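Local coordinates for phosphoribosylaminoimidazole-succinocarboxamide synthase (Pyrococcus horikoshii, PDB 4O84), which catalyses the ATP-dependent joining of L-aspartate to 5-amino-1-(5-phosphoribosyl)imidazole-4-carboxylate, giving SAICAR in de novo purine biosynthesis, at residues A[92-97]-A[169-174]; A[193-198]-A[208-213]. One frame throughout, in Å; residues are numbered along the deposited sequence.

Interaction 1: residues A[92-97]-A[169-174]. With 5GP (guanosine-5'-monophosphate), chain J.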
ATOM      1  N   VAL A  92     -13.300  -7.512  -1.547  1.00 16.77           N
ATOM      2  CA  VAL A  92     -12.048  -7.093  -2.174  1.00 15.82           C
ATOM      3  C   VAL A  92     -11.046  -8.253  -2.150  1.00 15.58           C
ATOM      4  O   VAL A  92     -10.806  -8.881  -1.095  1.00 14.06           O
ATOM      5  CB  VAL A  92     -11.426  -5.856  -1.478  1.00 15.62           C
ATOM      6  CG1 VAL A  92     -10.203  -5.370  -2.255  1.00 15.07           C
ATOM      7  CG2 VAL A  92     -12.441  -4.732  -1.372  1.00 15.66           C
ATOM      8  N   ARG A  93     -10.443  -8.512  -3.307  1.00 15.32           N
ATOM      9  CA  ARG A  93      -9.567  -9.655  -3.462  1.00 15.23           C
ATOM     10  C   ARG A  93      -8.182  -9.203  -3.947  1.00 15.34           C
ATOM     11  O   ARG A  93      -8.064  -8.449  -4.913  1.00 14.66           O
ATOM     12  CB  ARG A  93     -10.217 -10.687  -4.408  1.00 15.55           C
ATOM     13  CG  ARG A  93     -11.733 -10.806  -4.224  1.00 15.93           C
ATOM     14  CD  ARG A  93     -12.348 -11.963  -5.006  1.00 17.70           C
ATOM     15  NE  ARG A  93     -12.088 -13.231  -4.359  1.00 18.42           N
ATOM     16  CZ  ARG A  93     -13.023 -14.055  -3.890  1.00 19.57           C
ATOM     17  NH1 ARG A  93     -12.662 -15.185  -3.282  1.00 19.50           N
ATOM     18  NH2 ARG A  93     -14.307 -13.775  -4.048  1.00 19.35           N
ATOM     19  N   ASN A  94      -7.137  -9.652  -3.252  1.00 15.09           N
ATOM     20  CA  ASN A  94      -5.744  -9.391  -3.660  1.00 14.96           C
ATOM     21  C   ASN A  94      -5.038 -10.623  -4.228  1.00 15.38           C
ATOM     22  O   ASN A  94      -4.106 -10.517  -5.032  1.00 15.37           O
ATOM     23  CB  ASN A  94      -4.936  -8.873  -2.472  1.00 14.78           C
ATOM     24  CG  ASN A  94      -5.507  -7.594  -1.917  1.00 14.56           C
ATOM     25  OD1 ASN A  94      -5.658  -6.628  -2.654  1.00 14.45           O
ATOM     26  ND2 ASN A  94      -5.883  -7.600  -0.635  1.00 13.51           N
ATOM     27  N   VAL A  95      -5.462 -11.784  -3.737  1.00 15.46           N
ATOM     28  CA  VAL A  95      -4.854 -13.065  -4.059  1.00 15.80           C
ATOM     29  C   VAL A  95      -6.021 -13.999  -4.381  1.00 14.83           C
ATOM     30  O   VAL A  95      -7.034 -13.961  -3.702  1.00 14.17           O
ATOM     31  CB  VAL A  95      -4.013 -13.584  -2.848  1.00 16.28           C
ATOM     32  CG1 VAL A  95      -3.572 -15.021  -3.036  1.00 17.54           C
ATOM     33  CG2 VAL A  95      -2.809 -12.687  -2.603  1.00 16.95           C
ATOM     34  N   VAL A  96      -5.869 -14.795  -5.432  1.00 15.59           N
ATOM     35  CA  VAL A  96      -6.876 -15.775  -5.873  1.00 16.21           C
ATOM     36  C   VAL A  96      -7.119 -16.869  -4.824  1.00 16.33           C
ATOM     37  O   VAL A  96      -6.216 -17.637  -4.485  1.00 17.22           O
ATOM     38  CB  VAL A  96      -6.474 -16.434  -7.226  1.00 16.95           C
ATOM     39  CG1 VAL A  96      -7.439 -17.569  -7.614  1.00 16.62           C
ATOM     40  CG2 VAL A  96      -6.404 -15.402  -8.356  1.00 17.19           C
ATOM     41  N   ALA A  97      -8.346 -16.938  -4.337  1.00 16.61           N
ATOM     42  CA  ALA A  97      -8.774 -17.975  -3.403  1.00 17.75           C
ATOM     43  C   ALA A  97     -10.289 -18.134  -3.489  1.00 17.81           C
ATOM     44  O   ALA A  97     -10.979 -17.298  -4.084  1.00 18.28           O
ATOM     45  CB  ALA A  97      -8.362 -17.617  -1.973  1.00 16.14           C
ATOM     46  N   ILE A 169       1.503 -11.166   7.317  1.00 19.23           N
ATOM     47  CA  ILE A 169       0.154 -11.652   7.028  1.00 18.32           C
ATOM     48  C   ILE A 169      -0.346 -11.120   5.673  1.00 18.28           C
ATOM     49  O   ILE A 169      -0.391  -9.920   5.453  1.00 17.32           O
ATOM     50  CB  ILE A 169      -0.858 -11.253   8.145  1.00 19.23           C
ATOM     51  CG1 ILE A 169      -0.423 -11.811   9.519  1.00 19.94           C
ATOM     52  CG2 ILE A 169      -2.262 -11.744   7.782  1.00 18.58           C
ATOM     53  CD1 ILE A 169      -1.132 -11.175  10.709  1.00 21.40           C
ATOM     54  N   ILE A 170      -0.717 -12.034   4.778  1.00 18.19           N
ATOM     55  CA  ILE A 170      -1.314 -11.696   3.494  1.00 17.49           C
ATOM     56  C   ILE A 170      -2.822 -11.477   3.651  1.00 17.29           C
ATOM     57  O   ILE A 170      -3.575 -12.382   4.071  1.00 16.41           O
ATOM     58  CB  ILE A 170      -1.067 -12.809   2.447  1.00 17.96           C
ATOM     59  CG1 ILE A 170       0.434 -13.071   2.292  1.00 18.27           C
ATOM     60  CG2 ILE A 170      -1.707 -12.463   1.098  1.00 17.07           C
ATOM     61  CD1 ILE A 170       0.739 -14.450   1.756  1.00 19.08           C
ATOM     62  N   LEU A 171      -3.267 -10.277   3.324  1.00 16.22           N
ATOM     63  CA  LEU A 171      -4.692 -10.068   3.172  1.00 16.64           C
ATOM     64  C   LEU A 171      -5.093 -10.652   1.816  1.00 17.05           C
ATOM     65  O   LEU A 171      -4.895 -10.018   0.787  1.00 18.53           O
ATOM     66  CB  LEU A 171      -5.036  -8.585   3.248  1.00 16.37           C
ATOM     67  CG  LEU A 171      -6.543  -8.245   3.215  1.00 15.54           C
ATOM     68  CD1 LEU A 171      -7.290  -8.959   4.326  1.00 15.32           C
ATOM     69  CD2 LEU A 171      -6.735  -6.739   3.334  1.00 15.43           C
ATOM     70  N   VAL A 172      -5.601 -11.881   1.825  1.00 17.19           N
ATOM     71  CA  VAL A 172      -5.970 -12.598   0.600  1.00 16.10           C
ATOM     72  C   VAL A 172      -7.255 -12.019  -0.010  1.00 15.68           C
ATOM     73  O   VAL A 172      -7.293 -11.681  -1.189  1.00 15.72           O
ATOM     74  CB  VAL A 172      -6.091 -14.123   0.873  1.00 15.93           C
ATOM     75  CG1 VAL A 172      -6.818 -14.847  -0.266  1.00 14.89           C
ATOM     76  CG2 VAL A 172      -4.697 -14.713   1.107  1.00 15.31           C
ATOM     77  N   ASP A 173      -8.296 -11.891   0.806  1.00 16.03           N
ATOM     78  CA  ASP A 173      -9.546 -11.244   0.396  1.00 16.11           C
ATOM     79  C   ASP A 173     -10.323 -10.974   1.686  1.00 17.41           C
ATOM     80  O   ASP A 173      -9.903 -11.436   2.767  1.00 17.14           O
ATOM     81  CB  ASP A 173     -10.354 -12.099  -0.610  1.00 15.85           C
ATOM     82  CG  ASP A 173     -10.650 -13.517  -0.095  1.00 16.28           C
ATOM     83  OD1 ASP A 173     -11.016 -13.681   1.076  1.00 16.60           O
ATOM     84  OD2 ASP A 173     -10.510 -14.485  -0.857  1.00 17.37           O
ATOM     85  N   PHE A 174     -11.428 -10.230   1.578  1.00 17.58           N
ATOM     86  CA  PHE A 174     -12.272  -9.905   2.723  1.00 18.14           C
ATOM     87  C   PHE A 174     -13.599  -9.310   2.263  1.00 19.39           C
ATOM     88  O   PHE A 174     -13.691  -8.819   1.136  1.00 19.31           O
ATOM     89  CB  PHE A 174     -11.554  -8.982   3.736  1.00 18.05           C
ATOM     90  CG  PHE A 174     -11.262  -7.582   3.237  1.00 18.33           C
ATOM     91  CD1 PHE A 174     -11.887  -6.480   3.822  1.00 18.95           C
ATOM     92  CD2 PHE A 174     -10.340  -7.355   2.223  1.00 18.18           C
ATOM     93  CE1 PHE A 174     -11.608  -5.175   3.386  1.00 19.05           C
ATOM     94  CE2 PHE A 174     -10.073  -6.062   1.783  1.00 18.51           C
ATOM     95  CZ  PHE A 174     -10.705  -4.975   2.359  1.00 18.22           C
TER
HETATM   96  P   5GP J 308     -15.602 -16.461  -1.220  1.00 35.14           P
HETATM   97  O1P 5GP J 308     -14.288 -16.835  -1.873  1.00 32.22           O
HETATM   98  O2P 5GP J 308     -16.197 -17.617  -0.455  1.00 35.11           O
HETATM   99  O3P 5GP J 308     -16.545 -15.723  -2.143  1.00 33.46           O
HETATM  100  O5' 5GP J 308     -15.333 -15.330  -0.075  1.00 34.37           O
HETATM  101  C5' 5GP J 308     -14.532 -14.146  -0.251  1.00 33.41           C
HETATM  102  C4' 5GP J 308     -14.140 -13.452   1.071  1.00 32.63           C
HETATM  103  O4' 5GP J 308     -15.247 -12.767   1.653  1.00 34.21           O
HETATM  104  C3' 5GP J 308     -13.649 -14.388   2.177  1.00 33.68           C
HETATM  105  O3' 5GP J 308     -12.709 -13.671   2.997  1.00 31.84           O
HETATM  106  C2' 5GP J 308     -14.878 -14.688   3.000  1.00 33.61           C
HETATM  107  O2' 5GP J 308     -14.552 -15.021   4.360  1.00 31.88           O
HETATM  108  C1' 5GP J 308     -15.645 -13.377   2.886  1.00 33.51           C
HETATM  109  N9  5GP J 308     -17.101 -13.635   2.893  1.00 35.32           N
HETATM  110  C8  5GP J 308     -17.908 -13.666   1.812  1.00 34.42           C
HETATM  111  N7  5GP J 308     -19.189 -13.924   2.178  1.00 34.65           N
HETATM  112  C5  5GP J 308     -19.216 -14.079   3.509  1.00 35.89           C
HETATM  113  C6  5GP J 308     -20.249 -14.363   4.535  1.00 36.51           C
HETATM  114  O6  5GP J 308     -21.437 -14.531   4.201  1.00 35.81           O
HETATM  115  N1  5GP J 308     -19.864 -14.428   5.825  1.00 36.20           N
HETATM  116  C2  5GP J 308     -18.585 -14.241   6.214  1.00 37.37           C
HETATM  117  N2  5GP J 308     -18.291 -14.335   7.544  1.00 35.81           N
HETATM  118  N3  5GP J 308     -17.581 -13.971   5.319  1.00 36.52           N
HETATM  119  C4  5GP J 308     -17.834 -13.879   3.986  1.00 35.83           C
HETATM  120  O   HOH W   1      -9.791 -14.183  -3.446  1.00 14.90           O
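Val92 and Phe174 form a hydrogen-bonded pair where strand 84-93 runs antiparallel to strand 169-180 in the branched antiparallel sheet of the SAICAR synthetase fold. Both of their backbone amides are satisfied by the partner's carbonyl, Val92 N meeting Phe174 O at 3.0 Å. One step further, Arg93 and Asp173 make the non-hydrogen-bonded pair. At Asn94 the chain turns a corner, and a single acceptor takes over the pairing: Val172 O receives both Asn94 N, at 2.9 Å, and Val95 N, the latter in the carbonyl plane on a lone pair. The side chain of Asn94 adds a bond of its own, ND2 reaching Leu171 O at 3.0 Å from above that carbonyl's plane; its amide also bonds Asn157 of helix 143-165, so this buried group is tied to helix and sheet together. Apolar contacts line the corner, Val172 CG1 lying 3.6 Å from Ala97 CB; on the face of the sheet opposite Arg93 and Asp173, Val92 CB approaches Phe174 CE2.

The Arg93 and Asp173 side chains lie side by side, and both meet the bound nucleotide, guanosine-5'-monophosphate. With CG placed between its backbone N and carbonyl carbon (chi1 55°), Asp173 turns its carboxylate so that the two oxygens have different work. OD2 makes a long salt bridge to Arg93 NH1, the planes 78° apart, and a second one to Arg198. A water accepts from Arg93 NE at 2.6 Å and also lies within hydrogen-bonding distance of Asp173 OD2 and Val95 O. Glu118 holds the guanidinium at NH2, and NH1 donates to phosphate oxygen O1P at 2.7 Å, which lies at the guanidinium edge. The remaining oxygen, Asp173 OD1, accepts the hydrogen bond of the ribose O3' hydroxyl at 2.6 Å.

Interaction 2: residues A[193-198]-A[208-213]. With 5GP (guanosine-5'-monophosphate), chain J.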
ATOM      1  N   SER A 193     -12.846  -9.139  10.835  1.00 19.72           N
ATOM      2  CA  SER A 193     -12.230 -10.183  11.642  1.00 18.91           C
ATOM      3  C   SER A 193     -11.839 -11.389  10.799  1.00 19.25           C
ATOM      4  O   SER A 193     -12.171 -11.458   9.610  1.00 18.16           O
ATOM      5  CB  SER A 193     -13.168 -10.585  12.800  1.00 18.63           C
ATOM      6  OG  SER A 193     -14.328 -11.244  12.338  1.00 17.71           O
ATOM      7  N   PRO A 194     -11.118 -12.352  11.412  1.00 19.48           N
ATOM      8  CA  PRO A 194     -10.786 -13.586  10.700  1.00 18.53           C
ATOM      9  C   PRO A 194     -12.044 -14.368  10.285  1.00 18.24           C
ATOM     10  O   PRO A 194     -11.942 -15.303   9.500  1.00 17.38           O
ATOM     11  CB  PRO A 194      -9.926 -14.384  11.720  1.00 18.60           C
ATOM     12  CG  PRO A 194      -9.470 -13.376  12.731  1.00 19.01           C
ATOM     13  CD  PRO A 194     -10.530 -12.306  12.772  1.00 19.09           C
ATOM     14  N   ASP A 195     -13.217 -13.983  10.794  1.00 18.07           N
ATOM     15  CA  ASP A 195     -14.474 -14.519  10.280  1.00 18.02           C
ATOM     16  C   ASP A 195     -14.793 -14.018   8.862  1.00 18.34           C
ATOM     17  O   ASP A 195     -15.370 -14.761   8.040  1.00 16.76           O
ATOM     18  CB  ASP A 195     -15.643 -14.185  11.218  1.00 18.59           C
ATOM     19  CG  ASP A 195     -15.910 -15.280  12.250  1.00 19.38           C
ATOM     20  OD1 ASP A 195     -17.028 -15.279  12.810  1.00 18.93           O
ATOM     21  OD2 ASP A 195     -15.013 -16.126  12.508  1.00 19.27           O
ATOM     22  N   THR A 196     -14.404 -12.767   8.588  1.00 18.44           N
ATOM     23  CA  THR A 196     -14.812 -12.067   7.358  1.00 18.37           C
ATOM     24  C   THR A 196     -13.671 -11.679   6.399  1.00 18.34           C
ATOM     25  O   THR A 196     -13.905 -10.941   5.429  1.00 17.83           O
ATOM     26  CB  THR A 196     -15.578 -10.776   7.699  1.00 17.47           C
ATOM     27  OG1 THR A 196     -14.719  -9.923   8.466  1.00 16.75           O
ATOM     28  CG2 THR A 196     -16.836 -11.097   8.465  1.00 18.17           C
ATOM     29  N   CYS A 197     -12.463 -12.157   6.694  1.00 18.72           N
ATOM     30  CA  CYS A 197     -11.261 -11.937   5.884  1.00 19.20           C
ATOM     31  C   CYS A 197     -10.564 -13.272   5.650  1.00 19.23           C
ATOM     32  O   CYS A 197     -10.643 -14.164   6.485  1.00 20.48           O
ATOM     33  CB  CYS A 197     -10.240 -11.058   6.622  1.00 19.34           C
ATOM     34  SG  CYS A 197     -10.732  -9.415   7.150  1.00 20.69           S
ATOM     35  N   ARG A 198      -9.838 -13.394   4.550  1.00 18.76           N
ATOM     36  CA  ARG A 198      -8.863 -14.463   4.435  1.00 18.38           C
ATOM     37  C   ARG A 198      -7.487 -13.917   4.747  1.00 17.39           C
ATOM     38  O   ARG A 198      -6.996 -12.997   4.069  1.00 15.60           O
ATOM     39  CB  ARG A 198      -8.886 -15.136   3.053  1.00 19.62           C
ATOM     40  CG  ARG A 198      -9.988 -16.174   2.892  1.00 21.16           C
ATOM     41  CD  ARG A 198      -9.799 -17.097   1.688  1.00 22.29           C
ATOM     42  NE  ARG A 198     -10.972 -17.959   1.503  1.00 23.15           N
ATOM     43  CZ  ARG A 198     -11.943 -17.762   0.607  1.00 25.21           C
ATOM     44  NH1 ARG A 198     -11.903 -16.745  -0.263  1.00 24.22           N
ATOM     45  NH2 ARG A 198     -12.965 -18.609   0.569  1.00 25.72           N
ATOM     46  N   LEU A 208      -5.212 -18.362   8.545  1.00 18.32           N
ATOM     47  CA  LEU A 208      -5.317 -17.856   9.892  1.00 18.20           C
ATOM     48  C   LEU A 208      -6.681 -17.152  10.069  1.00 18.94           C
ATOM     49  O   LEU A 208      -6.770 -15.976  10.451  1.00 19.07           O
ATOM     50  CB  LEU A 208      -4.123 -16.926  10.197  1.00 18.33           C
ATOM     51  CG  LEU A 208      -2.681 -17.507  10.198  1.00 17.67           C
ATOM     52  CD1 LEU A 208      -1.647 -16.398  10.337  1.00 17.78           C
ATOM     53  CD2 LEU A 208      -2.495 -18.511  11.313  1.00 17.57           C
ATOM     54  N   ASP A 209      -7.748 -17.890   9.785  1.00 19.25           N
ATOM     55  CA  ASP A 209      -9.063 -17.300   9.539  1.00 19.09           C
ATOM     56  C   ASP A 209     -10.122 -18.397   9.578  1.00 19.27           C
ATOM     57  O   ASP A 209      -9.814 -19.517   9.953  1.00 21.25           O
ATOM     58  CB  ASP A 209      -9.075 -16.568   8.168  1.00 18.58           C
ATOM     59  CG  ASP A 209      -8.636 -17.471   7.008  1.00 18.95           C
ATOM     60  OD1 ASP A 209      -8.960 -18.674   7.015  1.00 18.51           O
ATOM     61  OD2 ASP A 209      -7.957 -16.994   6.074  1.00 18.73           O
ATOM     62  N   LYS A 210     -11.352 -18.083   9.177  1.00 18.39           N
ATOM     63  CA  LYS A 210     -12.453 -19.026   9.284  1.00 19.07           C
ATOM     64  C   LYS A 210     -12.334 -20.272   8.376  1.00 18.99           C
ATOM     65  O   LYS A 210     -13.030 -21.254   8.605  1.00 17.45           O
ATOM     66  CB  LYS A 210     -13.806 -18.320   9.062  1.00 19.57           C
ATOM     67  CG  LYS A 210     -14.967 -19.096   9.672  1.00 21.27           C
ATOM     68  CD  LYS A 210     -16.198 -18.244   9.885  1.00 23.04           C
ATOM     69  CE  LYS A 210     -17.321 -18.614   8.943  1.00 23.73           C
ATOM     70  NZ  LYS A 210     -18.653 -18.140   9.441  1.00 23.30           N
ATOM     71  N   ASP A 211     -11.469 -20.226   7.359  1.00 19.14           N
ATOM     72  CA  ASP A 211     -11.260 -21.394   6.466  1.00 20.40           C
ATOM     73  C   ASP A 211     -10.735 -22.581   7.256  1.00 21.72           C
ATOM     74  O   ASP A 211     -10.972 -23.739   6.894  1.00 20.88           O
ATOM     75  CB  ASP A 211     -10.285 -21.095   5.331  1.00 20.01           C
ATOM     76  CG  ASP A 211     -10.919 -20.296   4.196  1.00 21.32           C
ATOM     77  OD1 ASP A 211     -12.173 -20.141   4.148  1.00 20.98           O
ATOM     78  OD2 ASP A 211     -10.138 -19.822   3.337  1.00 21.53           O
ATOM     79  N   VAL A 212     -10.041 -22.282   8.356  1.00 22.11           N
ATOM     80  CA  VAL A 212      -9.552 -23.310   9.261  1.00 22.50           C
ATOM     81  C   VAL A 212     -10.726 -24.154   9.812  1.00 23.40           C
ATOM     82  O   VAL A 212     -10.623 -25.384   9.948  1.00 23.31           O
ATOM     83  CB  VAL A 212      -8.715 -22.646  10.373  1.00 23.09           C
ATOM     84  CG1 VAL A 212      -8.619 -23.512  11.622  1.00 23.97           C
ATOM     85  CG2 VAL A 212      -7.339 -22.275   9.840  1.00 22.31           C
ATOM     86  N   PHE A 213     -11.835 -23.482  10.103  1.00 23.53           N
ATOM     87  CA  PHE A 213     -13.075 -24.122  10.528  1.00 24.48           C
ATOM     88  C   PHE A 213     -13.860 -24.665   9.331  1.00 25.24           C
ATOM     89  O   PHE A 213     -14.298 -25.808   9.355  1.00 24.05           O
ATOM     90  CB  PHE A 213     -13.922 -23.136  11.342  1.00 26.51           C
ATOM     91  CG  PHE A 213     -15.357 -23.553  11.548  1.00 27.18           C
ATOM     92  CD1 PHE A 213     -15.679 -24.722  12.239  1.00 28.93           C
ATOM     93  CD2 PHE A 213     -16.388 -22.752  11.085  1.00 29.41           C
ATOM     94  CE1 PHE A 213     -17.000 -25.092  12.440  1.00 29.33           C
ATOM     95  CE2 PHE A 213     -17.715 -23.115  11.288  1.00 30.50           C
ATOM     96  CZ  PHE A 213     -18.020 -24.291  11.962  1.00 29.58           C
TER
HETATM   97  P   5GP J 308     -15.602 -16.461  -1.220  1.00 35.14           P
HETATM   98  O1P 5GP J 308     -14.288 -16.835  -1.873  1.00 32.22           O
HETATM   99  O2P 5GP J 308     -16.197 -17.617  -0.455  1.00 35.11           O
HETATM  100  O3P 5GP J 308     -16.545 -15.723  -2.143  1.00 33.46           O
HETATM  101  O5' 5GP J 308     -15.333 -15.330  -0.075  1.00 34.37           O
HETATM  102  C5' 5GP J 308     -14.532 -14.146  -0.251  1.00 33.41           C
HETATM  103  C4' 5GP J 308     -14.140 -13.452   1.071  1.00 32.63           C
HETATM  104  O4' 5GP J 308     -15.247 -12.767   1.653  1.00 34.21           O
HETATM  105  C3' 5GP J 308     -13.649 -14.388   2.177  1.00 33.68           C
HETATM  106  O3' 5GP J 308     -12.709 -13.671   2.997  1.00 31.84           O
HETATM  107  C2' 5GP J 308     -14.878 -14.688   3.000  1.00 33.61           C
HETATM  108  O2' 5GP J 308     -14.552 -15.021   4.360  1.00 31.88           O
HETATM  109  C1' 5GP J 308     -15.645 -13.377   2.886  1.00 33.51           C
HETATM  110  N9  5GP J 308     -17.101 -13.635   2.893  1.00 35.32           N
HETATM  111  C8  5GP J 308     -17.908 -13.666   1.812  1.00 34.42           C
HETATM  112  N7  5GP J 308     -19.189 -13.924   2.178  1.00 34.65           N
HETATM  113  C5  5GP J 308     -19.216 -14.079   3.509  1.00 35.89           C
HETATM  114  C6  5GP J 308     -20.249 -14.363   4.535  1.00 36.51           C
HETATM  115  O6  5GP J 308     -21.437 -14.531   4.201  1.00 35.81           O
HETATM  116  N1  5GP J 308     -19.864 -14.428   5.825  1.00 36.20           N
HETATM  117  C2  5GP J 308     -18.585 -14.241   6.214  1.00 37.37           C
HETATM  118  N2  5GP J 308     -18.291 -14.335   7.544  1.00 35.81           N
HETATM  119  N3  5GP J 308     -17.581 -13.971   5.319  1.00 36.52           N
HETATM  120  C4  5GP J 308     -17.834 -13.879   3.986  1.00 35.83           C
HETATM  121  O   HOH W   2     -19.031 -17.678  11.860  1.00 30.38           O
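The guanidinium of Arg198 meets Asp211 at its edge and the nucleotide on one face. Ribose C3' of guanosine-5'-monophosphate sits 3.8 Å above that face, displaced toward the rim. In the plane, NE donates to Asp211 OD2 at 2.7 Å, using the carboxylate's syn lone pair, in a salt bridge whose two planes are 38° apart. Phosphate oxygen O1P also lies at the edge, where NH1 donates to it at 2.9 Å and NH2 over a longer distance. An extended chain from CG to NE carries the group this far from strand 197-201, with Asp211 crossing it at about a right angle. The other oxygen of Asp211 is paired with Arg214.

This is a helix start brought up against the nucleotide site. Asp209 stands before the turn into helix 211-214 and caps it, its OD1 accepting from Asp211 N at 3.0 Å. A chi1 of 55° swings the Asp209 carboxylate back over its own backbone, within reach of that amide, and its other oxygen, OD2, accepts from Phe199 N while resting 3.1 Å from Arg198 CA. Its CB packs against Pro194 O and Cys197 O. The backbone of Lys210 closes the join, N donating to Pro194 O at 2.9 Å.

Beyond it the Lys210 side chain crosses Asp195 obliquely, CD lying 3.6 Å from Asp195 OD2. Their charged ends do not meet directly; a water spans Lys210 NZ and Asp195 OD1, while NZ also binds Thr32 O and a phosphate ion, probably from the crystallisation liquor. Tyr224 and Lys45 hold the Asp195 carboxylate, and the backbone O of that aspartate accepts from guanine N2 at 3.0 Å.

In the fold
Both contacts are buried, and they meet in the same sheet, where strands 169-180 and 197-201 are neighbours; their centres lie about 11 Å apart. Interaction 1 joins a strand end and the corner after it to a second strand, mainly through backbone bonds, with valine contacts beside them and the charged pair on one face of the sheet. Interaction 2 joins a loop and strand start to a helix start, and it depends more on carboxylates, a capping bond and one backbone bond than on apolar contact. The Asp173-Arg198 salt bridge, with OD2 and NH1 2.7 Å apart, links them directly. Together they grip the phosphate and ribose of one nucleotide, while the guanine amino group is bound from interaction 2.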